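Local coordinates for bartonella effector protein (Bep) substrate of VirB T4SS (Bartonella clarridgeiae, PDB 4YK2), which is an effector that Bartonella sends out through its VirB type IV secretion system, represented by its BID domain, which in such substrates probably forms part of the secretion signal, at residues A[36-41]-A[114-119]; A[74-79]-A[108-113]; A[84-89]-A[101-106]. All blocks are in the same frame, centred on the assembly; numbering follows the deposited sequence. Where two conformers were deposited one is given.

Contact 1: residues A[36-41]-A[114-119]; sequences EQEKEI and HKYADA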
loop_
_atom_site.group_PDB
_atom_site.type_symbol
_atom_site.label_atom_id
_atom_site.label_comp_id
_atom_site.label_asym_id
_atom_site.label_seq_id
_atom_site.Cartn_x
_atom_site.Cartn_y
_atom_site.Cartn_z
ATOM N N GLU A 36 -2.533 -2.348 -11.033
ATOM C CA GLU A 36 -1.463 -1.360 -11.030
ATOM C C GLU A 36 -1.113 -0.860 -9.618
ATOM O O GLU A 36 0.047 -0.566 -9.337
ATOM C CB GLU A 36 -1.826 -0.161 -11.918
ATOM C CG GLU A 36 -1.656 -0.430 -13.420
ATOM C CD GLU A 36 -0.269 -0.974 -13.777
ATOM O OE1 GLU A 36 0.725 -0.220 -13.644
ATOM O OE2 GLU A 36 -0.175 -2.157 -14.189
ATOM N N GLN A 37 -2.110 -0.734 -8.745
ATOM C CA GLN A 37 -1.825 -0.310 -7.371
ATOM C C GLN A 37 -1.111 -1.407 -6.600
ATOM O O GLN A 37 -0.196 -1.124 -5.824
ATOM C CB GLN A 37 -3.104 0.101 -6.644
ATOM C CG GLN A 37 -3.721 1.384 -7.227
ATOM C CD GLN A 37 -2.699 2.491 -7.383
ATOM O OE1 GLN A 37 -1.897 2.742 -6.478
ATOM N NE2 GLN A 37 -2.719 3.164 -8.530
ATOM N N GLU A 38 -1.524 -2.657 -6.810
ATOM C CA GLU A 38 -0.866 -3.774 -6.144
ATOM C C GLU A 38 0.611 -3.795 -6.502
ATOM O O GLU A 38 1.455 -4.032 -5.653
ATOM C CB GLU A 38 -1.508 -5.112 -6.518
ATOM C CG GLU A 38 -2.907 -5.315 -5.985
ATOM C CD GLU A 38 -3.482 -6.661 -6.403
ATOM O OE1 GLU A 38 -3.085 -7.165 -7.470
ATOM O OE2 GLU A 38 -4.323 -7.213 -5.671
ATOM N N LYS A 39 0.917 -3.545 -7.766
ATOM C CA LYS A 39 2.300 -3.513 -8.219
ATOM C C LYS A 39 3.082 -2.375 -7.549
ATOM O O LYS A 39 4.201 -2.570 -7.081
ATOM C CB LYS A 39 2.339 -3.368 -9.745
ATOM C CG LYS A 39 3.730 -3.366 -10.371
ATOM C CD LYS A 39 3.607 -3.196 -11.901
ATOM C CE LYS A 39 4.939 -3.384 -12.623
ATOM N NZ LYS A 39 4.765 -3.488 -14.104
ATOM N N GLU A 40 2.503 -1.181 -7.524
ATOM C CA GLU A 40 3.179 -0.046 -6.910
ATOM C C GLU A 40 3.323 -0.240 -5.392
ATOM O O GLU A 40 4.335 0.160 -4.809
ATOM C CB GLU A 40 2.434 1.256 -7.221
ATOM C CG GLU A 40 3.055 2.526 -6.631
ATOM C CD GLU A 40 4.384 2.923 -7.277
ATOM O OE1 GLU A 40 4.952 2.139 -8.063
ATOM O OE2 GLU A 40 4.872 4.036 -6.993
ATOM N N ILE A 41 2.327 -0.857 -4.756
ATOM C CA ILE A 41 2.435 -1.168 -3.322
ATOM C C ILE A 41 3.602 -2.134 -3.053
ATOM O O ILE A 41 4.341 -1.975 -2.072
ATOM C CB ILE A 41 1.104 -1.716 -2.776
ATOM C CG1 ILE A 41 0.056 -0.585 -2.756
ATOM C CG2 ILE A 41 1.293 -2.283 -1.355
ATOM C CD1 ILE A 41 -1.364 -1.054 -2.445
ATOM N N HIS A 114 -4.501 3.872 -0.472
ATOM C CA HIS A 114 -5.789 4.560 -0.611
ATOM C C HIS A 114 -6.365 4.357 -2.020
ATOM O O HIS A 114 -7.567 4.122 -2.174
ATOM C CB HIS A 114 -5.661 6.058 -0.316
ATOM C CG HIS A 114 -5.760 6.406 1.139
ATOM N ND1 HIS A 114 -6.951 6.376 1.836
ATOM C CD2 HIS A 114 -4.816 6.810 2.027
ATOM C CE1 HIS A 114 -6.733 6.729 3.092
ATOM N NE2 HIS A 114 -5.447 7.004 3.233
ATOM N N LYS A 115 -5.516 4.439 -3.041
ATOM C CA LYS A 115 -5.963 4.198 -4.422
ATOM C C LYS A 115 -6.437 2.761 -4.627
ATOM O O LYS A 115 -7.455 2.527 -5.274
ATOM C CB LYS A 115 -4.851 4.522 -5.414
ATOM C CG LYS A 115 -4.587 6.009 -5.565
ATOM C CD LYS A 115 -3.548 6.280 -6.634
ATOM C CE LYS A 115 -3.203 7.767 -6.673
ATOM N NZ LYS A 115 -1.920 8.027 -7.380
ATOM N N TYR A 116 -5.693 1.806 -4.073
ATOM C CA TYR A 116 -6.082 0.402 -4.094
ATOM C C TYR A 116 -7.459 0.214 -3.454
ATOM O O TYR A 116 -8.357 -0.398 -4.044
ATOM C CB TYR A 116 -5.016 -0.441 -3.372
ATOM C CG TYR A 116 -5.399 -1.883 -3.149
ATOM C CD1 TYR A 116 -5.237 -2.832 -4.154
ATOM C CD2 TYR A 116 -5.899 -2.304 -1.922
ATOM C CE1 TYR A 116 -5.582 -4.144 -3.947
ATOM C CE2 TYR A 116 -6.247 -3.616 -1.706
ATOM C CZ TYR A 116 -6.080 -4.533 -2.722
ATOM O OH TYR A 116 -6.422 -5.842 -2.500
ATOM N N ALA A 117 -7.631 0.767 -2.258
ATOM C CA ALA A 117 -8.908 0.684 -1.544
ATOM C C ALA A 117 -10.062 1.303 -2.326
ATOM O O ALA A 117 -11.158 0.755 -2.344
ATOM C CB ALA A 117 -8.797 1.349 -0.194
ATOM N N ASP A 118 -9.821 2.458 -2.943
ATOM C CA ASP A 118 -10.833 3.124 -3.757
ATOM C C ASP A 118 -11.234 2.267 -4.946
ATOM O O ASP A 118 -12.409 2.199 -5.301
ATOM C CB ASP A 118 -10.334 4.480 -4.267
ATOM C CG ASP A 118 -10.290 5.543 -3.180
ATOM O OD1 ASP A 118 -10.810 5.294 -2.074
ATOM O OD2 ASP A 118 -9.744 6.636 -3.443
ATOM N N ALA A 119 -10.248 1.624 -5.570
ATOM C CA ALA A 119 -10.506 0.805 -6.749
ATOM C C ALA A 119 -11.290 -0.438 -6.356
ATOM O O ALA A 119 -12.210 -0.845 -7.060
ATOM C CB ALA A 119 -9.207 0.428 -7.437
HETATM O O HOH W 1 -1.595 5.662 -9.532
#
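Gln37 and Lys115 share one water, which accepts a hydrogen from each: Gln37 NE2 stands 2.9 Å from its oxygen and Lys115 NZ 3.2 Å. The glutamine reaches this position because its chain bends about the CB-CG bond (chi2 -49°), which lays the amide against the root of the lysine, with Gln37 CD 3.6 Å from Lys115 CB. Beyond CG the lysine runs out extended; its CD passes close to the amide nitrogen, and NZ at its end meets the water. Next to this water-linked pair the two helices come close, with CA atoms of Gln37 and Tyr116 only 5.4 Å apart. Tyr116 CG is anti to the backbone N, which sends the ring along the flank of helix 21-49 toward helix 56-64. Gln37 CB lies at the ring edge, near its plane. Glu38 drapes its chain past the far part of the ring, CG 3.6 Å from Tyr116 CE1, and its carboxylate plane is turned only 22° from that of the ring. Ile41 meets the root of the same side chain at about a right angle, CD1 3.8 Å from Tyr116 CB. The short helix axes approach to 9.1 Å at 157°, a slightly splayed antiparallel pair. Helix 21-49 and helix 106-123 thus make one side of the four-helix bundle of the BID domain; helix 56-64 packs against this pair, with Leu59 against Ile41 and His63 against Tyr116.

Contact 2: residues A[74-79]-A[108-113]; sequences NTLTNS and KLVEAI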
loop_
_atom_site.group_PDB
_atom_site.type_symbol
_atom_site.label_atom_id
_atom_site.label_comp_id
_atom_site.label_asym_id
_atom_site.label_seq_id
_atom_site.Cartn_x
_atom_site.Cartn_y
_atom_site.Cartn_z
ATOM N N ASN A 74 -3.415 5.345 8.922
ATOM C CA ASN A 74 -2.988 6.167 10.051
ATOM C C ASN A 74 -1.812 5.540 10.788
ATOM O O ASN A 74 -0.857 6.218 11.176
ATOM C CB ASN A 74 -4.144 6.380 11.027
ATOM C CG ASN A 74 -3.741 7.195 12.229
ATOM O OD1 ASN A 74 -3.568 8.411 12.134
ATOM N ND2 ASN A 74 -3.586 6.535 13.372
ATOM N N THR A 75 -1.893 4.230 11.004
ATOM C CA THR A 75 -0.790 3.514 11.645
ATOM C C THR A 75 0.456 3.570 10.769
ATOM O O THR A 75 1.562 3.783 11.259
ATOM C CB THR A 75 -1.146 2.043 11.939
ATOM O OG1 THR A 75 -2.193 2.001 12.919
ATOM C CG2 THR A 75 0.081 1.291 12.466
ATOM N N LEU A 76 0.278 3.422 9.461
ATOM C CA LEU A 76 1.421 3.436 8.551
ATOM C C LEU A 76 2.093 4.813 8.526
ATOM O O LEU A 76 3.323 4.918 8.465
ATOM C CB LEU A 76 0.982 3.036 7.139
ATOM C CG LEU A 76 2.083 2.810 6.109
ATOM C CD1 LEU A 76 3.093 1.798 6.608
ATOM C CD2 LEU A 76 1.462 2.331 4.775
ATOM N N THR A 77 1.268 5.857 8.571
ATOM C CA THR A 77 1.731 7.242 8.538
ATOM C C THR A 77 2.463 7.622 9.809
ATOM O O THR A 77 3.541 8.217 9.756
ATOM C CB THR A 77 0.553 8.225 8.336
ATOM O OG1 THR A 77 -0.045 7.996 7.049
ATOM C CG2 THR A 77 1.024 9.683 8.438
ATOM N N ASN A 78 1.878 7.248 10.945
ATOM C CA ASN A 78 2.326 7.734 12.240
ATOM C C ASN A 78 3.186 6.728 13.021
ATOM O O ASN A 78 4.000 7.129 13.840
ATOM C CB ASN A 78 1.110 8.144 13.066
ATOM C CG ASN A 78 0.424 9.366 12.490
ATOM O OD1 ASN A 78 0.907 10.481 12.640
ATOM N ND2 ASN A 78 -0.703 9.159 11.833
ATOM N N SER A 79 3.010 5.435 12.767
ATOM C CA SER A 79 3.789 4.405 13.469
ATOM C C SER A 79 4.119 3.240 12.543
ATOM O O SER A 79 3.743 2.099 12.821
ATOM C CB SER A 79 3.032 3.872 14.696
ATOM O OG SER A 79 2.543 4.917 15.514
ATOM N N LYS A 108 4.022 8.006 -0.214
ATOM C CA LYS A 108 3.515 7.454 -1.468
ATOM C C LYS A 108 2.952 6.044 -1.269
ATOM O O LYS A 108 2.014 5.656 -1.965
ATOM C CB LYS A 108 4.604 7.465 -2.547
ATOM C CG LYS A 108 4.826 8.845 -3.205
ATOM C CD LYS A 108 3.697 9.224 -4.174
ATOM C CE LYS A 108 3.992 10.531 -4.915
ATOM N NZ LYS A 108 3.060 10.755 -6.056
ATOM N N LEU A 109 3.490 5.289 -0.314
ATOM C CA LEU A 109 2.933 3.971 -0.004
ATOM C C LEU A 109 1.498 4.120 0.532
ATOM O O LEU A 109 0.588 3.402 0.117
ATOM C CB LEU A 109 3.821 3.223 1.006
ATOM C CG LEU A 109 3.351 1.850 1.512
ATOM C CD1 LEU A 109 3.008 0.907 0.364
ATOM C CD2 LEU A 109 4.415 1.214 2.422
ATOM N N VAL A 110 1.292 5.067 1.441
ATOM C CA VAL A 110 -0.054 5.356 1.940
ATOM C C VAL A 110 -1.013 5.742 0.787
ATOM O O VAL A 110 -2.152 5.270 0.724
ATOM C CB VAL A 110 0.007 6.457 3.025
ATOM C CG1 VAL A 110 -1.382 6.945 3.412
ATOM C CG2 VAL A 110 0.801 5.945 4.265
ATOM N N GLU A 111 -0.552 6.585 -0.131
ATOM C CA GLU A 111 -1.409 6.998 -1.245
ATOM C C GLU A 111 -1.788 5.821 -2.124
ATOM O O GLU A 111 -2.920 5.728 -2.589
ATOM C CB GLU A 111 -0.730 8.067 -2.099
ATOM C CG GLU A 111 -0.625 9.410 -1.419
ATOM C CD GLU A 111 -0.194 10.509 -2.373
ATOM O OE1 GLU A 111 -0.530 10.430 -3.580
ATOM O OE2 GLU A 111 0.485 11.446 -1.914
ATOM N N ALA A 112 -0.847 4.915 -2.348
ATOM C CA ALA A 112 -1.118 3.774 -3.211
ATOM C C ALA A 112 -2.131 2.839 -2.558
ATOM O O ALA A 112 -2.973 2.254 -3.235
ATOM C CB ALA A 112 0.159 3.037 -3.537
ATOM N N ILE A 113 -2.069 2.727 -1.235
ATOM C CA ILE A 113 -3.031 1.913 -0.503
ATOM C C ILE A 113 -4.423 2.546 -0.565
ATOM O O ILE A 113 -5.420 1.839 -0.722
ATOM C CB ILE A 113 -2.562 1.691 0.953
ATOM C CG1 ILE A 113 -1.359 0.745 0.971
ATOM C CG2 ILE A 113 -3.693 1.125 1.818
ATOM C CD1 ILE A 113 -0.652 0.681 2.336
#
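Leu76 and Thr77 pack on Leu109, Val110 and Ile113 in a mainly apolar helix-to-helix contact, close to the middle of the domain, where the last turns of helix 69-78 run antiparallel (171°) to helix 106-123. Most of the work falls to a single methyl. With CG of Leu76 anti to the backbone N (chi1 -172°), its CD2 reaches the neighbouring helix. There Leu76 CD2 lies 3.6 Å from Ile113 CD1 and 3.7 Å from Val110 CG2, and it also touches Leu109 CG. The Leu76 and Val110 side chains lie alongside one another, pointing opposite ways. This is one interface of the BID four-helix bundle, in which aliphatic side chains turned inward fill the space between axes 9.9 Å apart; Phe49 of helix 21-49 and Phe83 of the following loop also lean on Leu76. Toward the surface Thr77 meets Val110 at about a right angle, OG1 lying 3.6 Å from Val110 CG2. That hydroxyl is taken care of within its own helix by the carbonyl of Ser73. The end of helix 69-78 has a similar internal bond: in the conformer given, Asn74 O accepts from both Asn78 N and the side-chain Asn78 ND2, the latter at 3.0 Å, just before Ser79 leaves helical geometry.

Contact 3: residues A[84-89]-A[101-106]; sequences AKLAGS and QAEKNI. With SO4 (sulfate ion), chain C.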
loop_
_atom_site.group_PDB
_atom_site.type_symbol
_atom_site.label_atom_id
_atom_site.label_comp_id
_atom_site.label_asym_id
_atom_site.label_seq_id
_atom_site.Cartn_x
_atom_site.Cartn_y
_atom_site.Cartn_z
ATOM N N ALA A 84 6.593 -3.466 10.820
ATOM C CA ALA A 84 7.897 -4.110 10.718
ATOM C C ALA A 84 8.952 -3.033 10.854
ATOM O O ALA A 84 8.656 -1.854 10.690
ATOM C CB ALA A 84 8.055 -4.844 9.384
ATOM N N LYS A 85 10.185 -3.436 11.138
ATOM C CA LYS A 85 11.303 -2.496 11.140
ATOM C C LYS A 85 11.463 -1.872 9.751
ATOM O O LYS A 85 11.310 -2.559 8.744
ATOM C CB LYS A 85 12.597 -3.209 11.555
ATOM C CG LYS A 85 13.800 -2.292 11.634
ATOM C CD LYS A 85 14.934 -2.939 12.405
ATOM C CE LYS A 85 15.828 -3.725 11.484
ATOM N NZ LYS A 85 16.524 -2.815 10.536
ATOM N N LEU A 86 11.750 -0.577 9.690
ATOM C CA LEU A 86 11.983 0.068 8.399
ATOM C C LEU A 86 13.291 -0.424 7.790
ATOM O O LEU A 86 14.215 -0.816 8.518
ATOM C CB LEU A 86 12.025 1.586 8.549
ATOM C CG LEU A 86 10.765 2.286 9.052
ATOM C CD1 LEU A 86 10.998 3.785 9.099
ATOM C CD2 LEU A 86 9.580 1.950 8.178
ATOM N N ALA A 87 13.371 -0.409 6.464
ATOM C CA ALA A 87 14.607 -0.766 5.773
ATOM C C ALA A 87 15.715 0.197 6.172
ATOM O O ALA A 87 15.442 1.314 6.605
ATOM C CB ALA A 87 14.409 -0.752 4.266
ATOM N N GLY A 88 16.962 -0.236 6.024
ATOM C CA GLY A 88 18.095 0.581 6.426
ATOM C C GLY A 88 18.279 0.527 7.929
ATOM O O GLY A 88 17.711 -0.338 8.591
ATOM N N SER A 89 19.068 1.439 8.481
ATOM C CA SER A 89 19.196 1.491 9.924
ATOM C C SER A 89 19.445 2.901 10.413
ATOM O O SER A 89 19.721 3.811 9.627
ATOM C CB SER A 89 20.310 0.557 10.410
ATOM O OG SER A 89 21.461 0.677 9.613
ATOM N N GLN A 101 15.649 6.800 2.533
ATOM C CA GLN A 101 14.781 6.473 1.398
ATOM C C GLN A 101 13.512 5.753 1.848
ATOM O O GLN A 101 12.444 5.993 1.296
ATOM C CB GLN A 101 15.511 5.618 0.361
ATOM C CG GLN A 101 16.522 6.387 -0.489
ATOM C CD GLN A 101 15.948 7.672 -1.078
ATOM O OE1 GLN A 101 16.390 8.779 -0.747
ATOM N NE2 GLN A 101 14.960 7.529 -1.957
ATOM N N ALA A 102 13.630 4.867 2.839
ATOM C CA ALA A 102 12.460 4.172 3.362
ATOM C C ALA A 102 11.440 5.184 3.869
ATOM O O ALA A 102 10.260 5.147 3.479
ATOM C CB ALA A 102 12.856 3.199 4.485
ATOM N N GLU A 103 11.907 6.103 4.716
ATOM C CA GLU A 103 11.032 7.107 5.314
ATOM C C GLU A 103 10.399 8.012 4.259
ATOM O O GLU A 103 9.222 8.348 4.361
ATOM C CB GLU A 103 11.796 7.947 6.348
ATOM C CG GLU A 103 12.089 7.164 7.630
ATOM C CD GLU A 103 12.753 8.000 8.720
ATOM O OE1 GLU A 103 13.175 9.145 8.447
ATOM O OE2 GLU A 103 12.854 7.498 9.855
ATOM N N LYS A 104 11.172 8.382 3.242
ATOM C CA LYS A 104 10.683 9.306 2.220
ATOM C C LYS A 104 9.700 8.654 1.259
ATOM O O LYS A 104 9.151 9.323 0.390
ATOM C CB LYS A 104 11.844 9.899 1.423
ATOM C CG LYS A 104 12.654 10.923 2.194
ATOM C CD LYS A 104 13.926 11.289 1.438
ATOM C CE LYS A 104 14.889 12.073 2.318
ATOM N NZ LYS A 104 16.152 12.405 1.601
ATOM N N ASN A 105 9.457 7.360 1.416
ATOM C CA ASN A 105 8.509 6.696 0.531
ATOM C C ASN A 105 7.238 6.254 1.238
ATOM O O ASN A 105 6.336 5.714 0.610
ATOM C CB ASN A 105 9.186 5.511 -0.155
ATOM C CG ASN A 105 9.972 5.945 -1.376
ATOM O OD1 ASN A 105 9.410 6.087 -2.453
ATOM N ND2 ASN A 105 11.264 6.199 -1.200
ATOM N N ILE A 106 7.160 6.501 2.542
ATOM C CA ILE A 106 5.970 6.147 3.300
ATOM C C ILE A 106 4.731 6.905 2.784
ATOM O O ILE A 106 3.669 6.305 2.582
ATOM C CB ILE A 106 6.220 6.379 4.800
ATOM C CG1 ILE A 106 7.124 5.253 5.332
ATOM C CG2 ILE A 106 4.921 6.435 5.573
ATOM C CD1 ILE A 106 7.557 5.426 6.759
HETATM S S SO4 C . 21.240 -1.518 6.096
HETATM O O1 SO4 C . 21.373 -0.610 4.960
HETATM O O2 SO4 C . 20.093 -2.404 5.892
HETATM O O3 SO4 C . 21.056 -0.749 7.325
HETATM O O4 SO4 C . 22.456 -2.319 6.210
#
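Residues 84-89 run as an extended loop past the end of helix 97-103, bringing CA of Ala87 to 5.9 Å from CA of Ala102, while Glu103 to Ile106 form a type I turn into the next helix. The side chains meet by van der Waals contact. Ala102 points its methyl at the passing backbone, CB 3.8 Å from Ala87 O, and the two alanine CB atoms lie 4.3 Å apart. Leu86 reaches both ends of the turn: CD1 touches Glu103 CG at 3.8 Å, the two chains meeting at about a right angle, and CD2 faces Ile106 CD1 at 4.3 Å. The turn is braced from within by Asn105, whose ND2 gives a nearly straight bond (175°) to Gln101 O at 2.8 Å, with that oxygen in the plane of the asparagine amide. Beyond Gly88, which has a positive phi of 78°, Ser89 OG donates to O3 of a sulfate at 2.7 Å, an ion probably from the crystallisation liquor that also binds Asn96 ND2. The extended chain of Glu103 carries its carboxylate on to a salt bridge with Lys95, and Arg99 of helix 97-103 ties down the loop carbonyls of Ala87 and Gly88. Leu86 and Asn105 both rest on helix 21-49, the former on Val48, so the loop and the turn sit together at its C-terminal end, beside the small hairpin 90-91/94-95.

Helix 106-123 carries its half of contacts 1 and 2 on successive turns: their centres lie about 12 Å apart and they touch where Ile41 packs on Ala112 and Ile113. Contact 1 sets this helix against helix 21-49, contact 2 against helix 69-78, so it bridges two members of the bundle. Contacts 2 and 3, with centres about 12 Å apart, meet through Leu76 O and Ile106; contacts 1 and 3, about 20 Å between centres, do not touch. In sequence the pairs close like brackets, 36-41/114-119 outermost and 84-89/101-106 innermost. The series therefore leads from the bundle's side to its end, where the loop, hairpin and helix 97-103 probably belong to the hook that tops BID domains.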